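Local structure of VP2 (Primate bocaparvovirus 1, 7L0Y) at residues T41-G46 against Y443-C448; L110-I115 against A130-F135; T69-F74 against F426-K431. The protein builds the icosahedral T=1 capsid of human bocavirus 1, whose shell is assembled from 60 copies of its capsid proteins. One frame throughout, in Å; residues are numbered along the deposited sequence.

Interaction 1: residues T41-G46 against Y443-C448; sequences TTIQNG and YLNIYC
Thr41 N donates to Cys448 O over 2.8 Å, nearly straight at the hydrogen (173°). The return bond, from Cys448 N to Thr41 O, measures 3.0 Å. Such a pair of reciprocal backbone bonds defines an antiparallel hydrogen-bonded position, and it sets the two side chains of Thr41 and Cys448 on the same face of the sheet. There they meet through carbon: the methyl CG2 of Thr41 lies 3.5 Å from Cys448 CB. On the opposite face Tyr447 contributes mainly its CB, beside Thr41 O and 4.0 Å from Thr42 CG2, while its ring leads away from the contact.

Beyond Thr42 the chains part, and side chains take over from backbone bonds. Ile43 CG1 is placed anti to its own carbonyl carbon (chi1 -64°), and the extended branch carries CD1 across the gap. That methyl is the hub of the loop end, 3.5 Å from Tyr443 CE1 and 4.2 Å from Ile446 CG1. Ile43 and Tyr443 run past each other in opposite directions, with CD1 approaching the ring obliquely. Farther along the same ring, Tyr443 OH comes 3.5 Å from Gly46 CA.

Strands 30-42 and 446-462, which meet here at their ends, correspond to the first and last strands (βB and βI) of the parvovirus jelly roll, neighbours in its BIDG sheet. Strand 95-118 bonds to the far edge of strand 446-462, and Met429 of strand 424-429 packs against Ile43, Ile446 and Cys448.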
# COMPACT_ATOMS: atom_id res chain seq x y z
N THR A 41 -80.26 -64.17 -18.61
CA THR A 41 -80.27 -64.98 -17.40
C THR A 41 -81.59 -64.79 -16.68
O THR A 41 -82.13 -63.68 -16.63
CB THR A 41 -79.08 -64.63 -16.49
OG1 THR A 41 -79.04 -65.54 -15.38
CG2 THR A 41 -79.14 -63.22 -15.97
N THR A 42 -82.12 -65.87 -16.13
CA THR A 42 -83.41 -65.90 -15.48
C THR A 42 -83.25 -66.49 -14.09
O THR A 42 -82.22 -67.06 -13.74
CB THR A 42 -84.43 -66.70 -16.29
OG1 THR A 42 -83.97 -68.05 -16.43
CG2 THR A 42 -84.60 -66.10 -17.66
N ILE A 43 -84.30 -66.33 -13.28
CA ILE A 43 -84.31 -66.87 -11.93
C ILE A 43 -84.27 -68.40 -11.99
O ILE A 43 -84.93 -69.02 -12.83
CB ILE A 43 -85.54 -66.36 -11.17
CG1 ILE A 43 -85.44 -64.84 -11.00
CG2 ILE A 43 -85.68 -67.03 -9.82
CD1 ILE A 43 -86.71 -64.19 -10.56
N GLN A 44 -83.50 -69.00 -11.10
CA GLN A 44 -83.32 -70.44 -11.05
C GLN A 44 -83.79 -70.97 -9.70
O GLN A 44 -83.53 -70.36 -8.66
CB GLN A 44 -81.87 -70.83 -11.27
CG GLN A 44 -81.27 -70.38 -12.58
CD GLN A 44 -82.06 -70.83 -13.78
OE1 GLN A 44 -82.67 -70.02 -14.47
NE2 GLN A 44 -82.09 -72.13 -14.02
N ASN A 45 -84.48 -72.11 -9.73
CA ASN A 45 -84.96 -72.80 -8.53
C ASN A 45 -85.87 -71.95 -7.65
O ASN A 45 -86.05 -72.26 -6.47
CB ASN A 45 -83.82 -73.31 -7.65
CG ASN A 45 -83.28 -74.62 -8.09
OD1 ASN A 45 -83.87 -75.31 -8.92
ND2 ASN A 45 -82.20 -75.03 -7.47
N GLY A 46 -86.49 -70.92 -8.20
CA GLY A 46 -87.19 -69.99 -7.33
C GLY A 46 -86.33 -69.50 -6.18
O GLY A 46 -86.80 -69.45 -5.04
N TYR A 443 -91.33 -63.60 -4.63
CA TYR A 443 -90.32 -62.70 -5.16
C TYR A 443 -90.84 -62.02 -6.41
O TYR A 443 -91.84 -62.44 -7.01
CB TYR A 443 -89.01 -63.43 -5.46
CG TYR A 443 -89.15 -64.62 -6.37
CD1 TYR A 443 -89.18 -64.46 -7.75
CD2 TYR A 443 -89.23 -65.90 -5.85
CE1 TYR A 443 -89.30 -65.55 -8.58
CE2 TYR A 443 -89.35 -67.00 -6.68
CZ TYR A 443 -89.38 -66.81 -8.04
OH TYR A 443 -89.51 -67.91 -8.87
N LEU A 444 -90.15 -60.97 -6.79
CA LEU A 444 -90.46 -60.27 -8.03
C LEU A 444 -89.85 -61.02 -9.20
O LEU A 444 -88.68 -61.40 -9.17
CB LEU A 444 -89.91 -58.85 -7.96
CG LEU A 444 -90.33 -57.90 -9.05
CD1 LEU A 444 -91.82 -57.69 -8.92
CD2 LEU A 444 -89.59 -56.60 -8.90
N ASN A 445 -90.63 -61.22 -10.25
CA ASN A 445 -90.20 -62.01 -11.39
C ASN A 445 -89.47 -61.10 -12.36
O ASN A 445 -90.08 -60.23 -12.99
CB ASN A 445 -91.39 -62.69 -12.05
CG ASN A 445 -90.98 -63.66 -13.13
OD1 ASN A 445 -89.90 -64.24 -13.07
ND2 ASN A 445 -91.84 -63.84 -14.11
N ILE A 446 -88.17 -61.31 -12.51
CA ILE A 446 -87.29 -60.45 -13.28
C ILE A 446 -86.34 -61.32 -14.08
O ILE A 446 -86.12 -62.49 -13.77
CB ILE A 446 -86.50 -59.47 -12.39
CG1 ILE A 446 -85.67 -60.25 -11.38
CG2 ILE A 446 -87.42 -58.50 -11.69
CD1 ILE A 446 -84.71 -59.41 -10.60
N TYR A 447 -85.76 -60.73 -15.13
CA TYR A 447 -84.70 -61.39 -15.86
C TYR A 447 -83.70 -60.32 -16.28
O TYR A 447 -84.02 -59.14 -16.37
CB TYR A 447 -85.20 -62.15 -17.09
CG TYR A 447 -85.62 -61.28 -18.23
CD1 TYR A 447 -84.77 -61.05 -19.29
CD2 TYR A 447 -86.85 -60.67 -18.24
CE1 TYR A 447 -85.14 -60.25 -20.32
CE2 TYR A 447 -87.23 -59.88 -19.27
CZ TYR A 447 -86.37 -59.67 -20.32
OH TYR A 447 -86.75 -58.87 -21.36
N CYS A 448 -82.47 -60.75 -16.51
CA CYS A 448 -81.41 -59.86 -16.93
C CYS A 448 -80.92 -60.27 -18.31
O CYS A 448 -80.74 -61.46 -18.58
CB CYS A 448 -80.25 -59.87 -15.93
SG CYS A 448 -78.91 -58.73 -16.34

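Interaction 2: residues L110-I115 against A130-F135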
# COMPACT_ATOMS: atom_id res chain seq x y z
N LEU A 110 -76.00 -54.03 -18.97
CA LEU A 110 -76.94 -54.91 -18.32
C LEU A 110 -78.34 -54.31 -18.38
O LEU A 110 -78.51 -53.10 -18.28
CB LEU A 110 -76.54 -55.15 -16.86
CG LEU A 110 -75.40 -56.11 -16.56
CD1 LEU A 110 -75.56 -57.33 -17.43
CD2 LEU A 110 -74.07 -55.49 -16.83
N GLN A 111 -79.33 -55.17 -18.53
CA GLN A 111 -80.72 -54.77 -18.50
C GLN A 111 -81.50 -55.74 -17.64
O GLN A 111 -81.57 -56.92 -17.95
CB GLN A 111 -81.31 -54.75 -19.90
CG GLN A 111 -80.83 -53.64 -20.76
CD GLN A 111 -81.32 -53.81 -22.16
OE1 GLN A 111 -81.47 -54.92 -22.65
NE2 GLN A 111 -81.63 -52.71 -22.81
N ILE A 112 -82.10 -55.24 -16.57
CA ILE A 112 -83.04 -56.02 -15.78
C ILE A 112 -84.43 -55.55 -16.14
O ILE A 112 -84.73 -54.35 -16.07
CB ILE A 112 -82.77 -55.89 -14.27
CG1 ILE A 112 -81.39 -56.45 -13.93
CG2 ILE A 112 -83.80 -56.68 -13.51
CD1 ILE A 112 -80.32 -55.41 -13.84
N LYS A 113 -85.27 -56.48 -16.56
CA LYS A 113 -86.66 -56.21 -16.89
C LYS A 113 -87.54 -56.95 -15.90
O LYS A 113 -87.25 -58.09 -15.53
CB LYS A 113 -87.00 -56.67 -18.31
CG LYS A 113 -86.13 -56.13 -19.41
CD LYS A 113 -86.30 -54.66 -19.64
CE LYS A 113 -87.56 -54.37 -20.43
NZ LYS A 113 -87.69 -52.94 -20.79
N GLN A 114 -88.61 -56.30 -15.47
CA GLN A 114 -89.64 -56.99 -14.71
C GLN A 114 -90.60 -57.69 -15.67
O GLN A 114 -90.97 -57.13 -16.70
CB GLN A 114 -90.40 -56.01 -13.82
CG GLN A 114 -91.44 -56.66 -12.95
CD GLN A 114 -92.09 -55.68 -12.01
OE1 GLN A 114 -91.65 -54.54 -11.89
NE2 GLN A 114 -93.16 -56.10 -11.37
N ILE A 115 -90.97 -58.91 -15.34
CA ILE A 115 -91.86 -59.72 -16.16
C ILE A 115 -93.26 -59.58 -15.58
O ILE A 115 -93.52 -60.03 -14.46
CB ILE A 115 -91.42 -61.18 -16.19
CG1 ILE A 115 -90.00 -61.30 -16.71
CG2 ILE A 115 -92.36 -61.99 -17.05
CD1 ILE A 115 -89.38 -62.64 -16.46
N ALA A 130 -82.79 -52.63 -9.88
CA ALA A 130 -82.48 -54.03 -9.67
C ALA A 130 -81.03 -54.32 -10.02
O ALA A 130 -80.48 -53.79 -10.99
CB ALA A 130 -83.42 -54.91 -10.48
N GLY A 131 -80.39 -55.16 -9.21
CA GLY A 131 -79.02 -55.57 -9.43
C GLY A 131 -78.91 -57.00 -9.93
O GLY A 131 -79.85 -57.78 -9.93
N VAL A 132 -77.71 -57.33 -10.38
CA VAL A 132 -77.31 -58.70 -10.64
C VAL A 132 -76.03 -58.96 -9.87
O VAL A 132 -75.15 -58.11 -9.82
CB VAL A 132 -77.13 -59.01 -12.14
CG1 VAL A 132 -78.44 -58.91 -12.85
CG2 VAL A 132 -76.12 -58.09 -12.77
N HIS A 133 -75.96 -60.12 -9.25
CA HIS A 133 -74.77 -60.58 -8.56
C HIS A 133 -73.84 -61.25 -9.56
O HIS A 133 -74.28 -62.07 -10.36
CB HIS A 133 -75.16 -61.55 -7.45
CG HIS A 133 -76.01 -60.93 -6.40
ND1 HIS A 133 -75.49 -60.25 -5.32
CD2 HIS A 133 -77.35 -60.82 -6.29
CE1 HIS A 133 -76.47 -59.79 -4.57
NE2 HIS A 133 -77.61 -60.12 -5.14
N ILE A 134 -72.58 -60.87 -9.53
CA ILE A 134 -71.57 -61.43 -10.42
C ILE A 134 -70.31 -61.65 -9.61
O ILE A 134 -69.86 -60.75 -8.90
CB ILE A 134 -71.28 -60.49 -11.61
CG1 ILE A 134 -72.52 -60.32 -12.48
CG2 ILE A 134 -70.16 -61.05 -12.45
CD1 ILE A 134 -72.41 -59.23 -13.47
N PHE A 135 -69.75 -62.85 -9.71
CA PHE A 135 -68.39 -63.02 -9.24
C PHE A 135 -67.75 -64.14 -10.03
O PHE A 135 -68.43 -65.05 -10.51
CB PHE A 135 -68.33 -63.31 -7.74
CG PHE A 135 -68.77 -64.68 -7.38
CD1 PHE A 135 -67.84 -65.66 -7.13
CD2 PHE A 135 -70.10 -65.00 -7.35
CE1 PHE A 135 -68.24 -66.92 -6.82
CE2 PHE A 135 -70.50 -66.25 -7.04
CZ PHE A 135 -69.56 -67.21 -6.77
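Ile112 and Ala130 form the close-packed end of this contact. The methyl CG2 of Ile112 lies 3.5 Å from Ala130 CB, and the other branch reaches farther along the same chain, its CD1 stopping 3.3 Å from Ala130 O. One branch thus meets the methyl and the other the carbonyl oxygen. Two torsions arrange this: chi1 (-63°) sends CG2 towards Ala130 CB and points CG1 towards Val132, while chi2, at an unusual 97°, turns CD1 to Ala130 O. CG1 passes Val132 at 4.0 Å from its CG1, the two side chains sliding by each other in opposite directions.

Between 110-115 and 130-135 the contact is made by apolar side chains and by one side chain against a backbone carbonyl, as expected for their places in the fold. Strands 95-118 and 132-137 correspond to D and E of the jelly roll, one in the BIDG sheet and one in the CHEF sheet, and the residues meet in the interior between the sheets. The chain between them forms the DE loop, which in parvoviruses lines the channel at the icosahedral five-fold axis.

Toward Leu110 the fit slackens. Its CG approaches Val132 CG2 only to 4.3 Å, but the looser side is buried too, since Leu210 and Cys448 each touch both Leu110 and Val132. Ala130 also packs on Gln111 of a neighbouring subunit, carrying the close-packed end on into an intersubunit contact.

Interaction 3: residues T69-F74 against F426-K431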
# COMPACT_ATOMS: atom_id res chain seq x y z
N THR A 69 -78.65 -74.78 -7.65
CA THR A 69 -78.47 -73.49 -7.02
C THR A 69 -79.32 -72.45 -7.74
O THR A 69 -79.77 -72.69 -8.87
CB THR A 69 -77.00 -73.07 -7.05
OG1 THR A 69 -76.62 -72.80 -8.40
CG2 THR A 69 -76.13 -74.20 -6.54
N PRO A 70 -79.59 -71.31 -7.11
CA PRO A 70 -80.22 -70.20 -7.84
C PRO A 70 -79.33 -69.58 -8.90
O PRO A 70 -79.82 -68.77 -9.69
CB PRO A 70 -80.54 -69.21 -6.72
CG PRO A 70 -79.58 -69.53 -5.66
CD PRO A 70 -79.40 -71.00 -5.69
N TRP A 71 -78.04 -69.89 -8.92
CA TRP A 71 -77.05 -69.27 -9.77
C TRP A 71 -77.02 -69.85 -11.18
O TRP A 71 -77.41 -70.99 -11.43
CB TRP A 71 -75.68 -69.43 -9.13
CG TRP A 71 -75.51 -68.64 -7.90
CD1 TRP A 71 -75.85 -69.01 -6.65
CD2 TRP A 71 -74.93 -67.35 -7.80
NE1 TRP A 71 -75.54 -68.02 -5.77
CE2 TRP A 71 -74.96 -66.99 -6.45
CE3 TRP A 71 -74.39 -66.46 -8.72
CZ2 TRP A 71 -74.47 -65.79 -6.00
CZ3 TRP A 71 -73.91 -65.27 -8.27
CH2 TRP A 71 -73.95 -64.93 -6.92
N THR A 72 -76.52 -69.04 -12.10
CA THR A 72 -76.15 -69.45 -13.45
C THR A 72 -74.71 -69.04 -13.68
O THR A 72 -74.13 -68.28 -12.91
CB THR A 72 -77.04 -68.84 -14.53
OG1 THR A 72 -77.02 -67.41 -14.43
CG2 THR A 72 -78.46 -69.32 -14.41
N TYR A 73 -74.12 -69.55 -14.75
CA TYR A 73 -72.70 -69.34 -14.97
C TYR A 73 -72.40 -69.21 -16.45
O TYR A 73 -73.17 -69.65 -17.31
CB TYR A 73 -71.88 -70.49 -14.37
CG TYR A 73 -72.16 -71.82 -15.00
CD1 TYR A 73 -71.37 -72.29 -16.04
CD2 TYR A 73 -73.23 -72.59 -14.59
CE1 TYR A 73 -71.63 -73.48 -16.62
CE2 TYR A 73 -73.49 -73.79 -15.17
CZ TYR A 73 -72.69 -74.23 -16.19
OH TYR A 73 -72.95 -75.44 -16.77
N PHE A 74 -71.27 -68.59 -16.74
CA PHE A 74 -70.71 -68.48 -18.08
C PHE A 74 -69.73 -69.61 -18.34
O PHE A 74 -68.87 -69.89 -17.51
CB PHE A 74 -70.01 -67.13 -18.27
CG PHE A 74 -70.93 -65.96 -18.25
CD1 PHE A 74 -71.56 -65.54 -19.39
CD2 PHE A 74 -71.18 -65.28 -17.08
CE1 PHE A 74 -72.43 -64.48 -19.37
CE2 PHE A 74 -72.03 -64.21 -17.06
CZ PHE A 74 -72.65 -63.81 -18.21
N PHE A 426 -69.93 -66.63 -12.18
CA PHE A 426 -71.28 -66.93 -11.75
C PHE A 426 -72.10 -65.66 -11.75
O PHE A 426 -71.60 -64.60 -11.38
CB PHE A 426 -71.29 -67.55 -10.36
CG PHE A 426 -70.64 -68.88 -10.30
CD1 PHE A 426 -71.34 -70.01 -10.63
CD2 PHE A 426 -69.32 -69.00 -9.93
CE1 PHE A 426 -70.75 -71.23 -10.57
CE2 PHE A 426 -68.74 -70.22 -9.87
CZ PHE A 426 -69.45 -71.34 -10.19
N ILE A 427 -73.35 -65.77 -12.16
CA ILE A 427 -74.24 -64.63 -12.20
C ILE A 427 -75.62 -65.09 -11.79
O ILE A 427 -76.10 -66.14 -12.22
CB ILE A 427 -74.25 -63.99 -13.60
CG1 ILE A 427 -75.21 -62.81 -13.67
CG2 ILE A 427 -74.54 -65.00 -14.63
CD1 ILE A 427 -75.13 -62.07 -14.96
N LYS A 428 -76.25 -64.33 -10.91
CA LYS A 428 -77.67 -64.49 -10.68
C LYS A 428 -78.23 -63.10 -10.45
O LYS A 428 -77.48 -62.18 -10.14
CB LYS A 428 -78.02 -65.38 -9.49
CG LYS A 428 -77.68 -64.79 -8.17
CD LYS A 428 -78.09 -65.70 -7.06
CE LYS A 428 -77.81 -65.05 -5.71
NZ LYS A 428 -78.67 -63.88 -5.46
N MET A 429 -79.53 -62.97 -10.60
CA MET A 429 -80.15 -61.71 -10.26
C MET A 429 -80.42 -61.64 -8.77
O MET A 429 -80.66 -62.66 -8.12
CB MET A 429 -81.44 -61.54 -11.02
CG MET A 429 -81.20 -61.28 -12.46
SD MET A 429 -82.79 -61.32 -13.19
CE MET A 429 -83.05 -63.08 -13.11
N ALA A 430 -80.35 -60.43 -8.24
CA ALA A 430 -80.74 -60.20 -6.87
C ALA A 430 -82.16 -60.68 -6.65
O ALA A 430 -83.08 -60.32 -7.40
CB ALA A 430 -80.62 -58.73 -6.52
N LYS A 431 -82.33 -61.53 -5.66
CA LYS A 431 -83.66 -61.85 -5.15
C LYS A 431 -84.34 -60.55 -4.75
O LYS A 431 -83.84 -59.82 -3.90
CB LYS A 431 -83.50 -62.79 -3.97
CG LYS A 431 -84.71 -62.99 -3.10
CD LYS A 431 -85.88 -63.55 -3.84
CE LYS A 431 -86.86 -64.15 -2.85
NZ LYS A 431 -87.36 -63.17 -1.86
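Lys428 lays its aliphatic chain across the indole of Trp71. Its CB lies 3.8 Å from Pro70 O, at the corner that leads into strand 71-74. With chi1 at 69°, CG sits between the backbone N and the carbonyl carbon and comes 3.7 Å from Trp71 CE3. The chain stays extended as far as CE, and within that run CD lies over the face of the indole, 3.6 Å from the centroid of the five-membered ring and 16° off its normal: a CH-pi contact. CE follows at 3.4 Å from Trp71 CZ2, and a bend at chi4 (68°) then turns the ammonium. NZ ends 5.2 Å from the centroid of the six-membered ring, at most a weak cation-pi attraction. Trp71 NE1 is hydrogen-bonded to Glu203, which helps fix the ring the lysine lies across.

Strands 71-74 and 424-429 correspond to C and H, adjacent in the CHEF sheet of the jelly roll, and Thr72 with Ile427 is one antiparallel hydrogen-bonded pair between them. Ile427 O is gripped twice by the one residue: Thr72 N at 2.9 Å and Thr72 OG1 at 2.7 Å reach it from opposite faces of the carbonyl plane. The hydroxyl is also bonded to Thr41 OG1, while Ile427 N donates back to Thr72 O.

On the same face as the Thr72 hydroxyl, Ile427 CG2 packs obliquely against the ring of Phe74, 3.6 Å from CE2. On the other face, Tyr73 CB approaches the Phe426 ring obliquely, nearest CD1, while the Tyr73 hydroxyl is held by Asp152.

The three contacts lie close together on one side of the chain's centre, about 9 to 10 Å apart, centre to centre. Interactions 1 and 3 each join neighbouring strands, in the BIDG and CHEF sheets respectively, and interaction 2 spans the interior between them. Backbone bonds tie it to both sides: Ile115 N to Asn445 O at 2.8 Å and Lys113 N to Tyr447 O at 2.9 Å reach interaction 1, while His133 N to Lys428 O at 2.7 Å reaches interaction 3. Interactions 1 and 3 meet directly where Thr41 OG1 and Thr72 OG1 probably share a hydrogen bond of 2.9 Å. In sequence, interaction 2 is nested within interaction 3, and that within interaction 1.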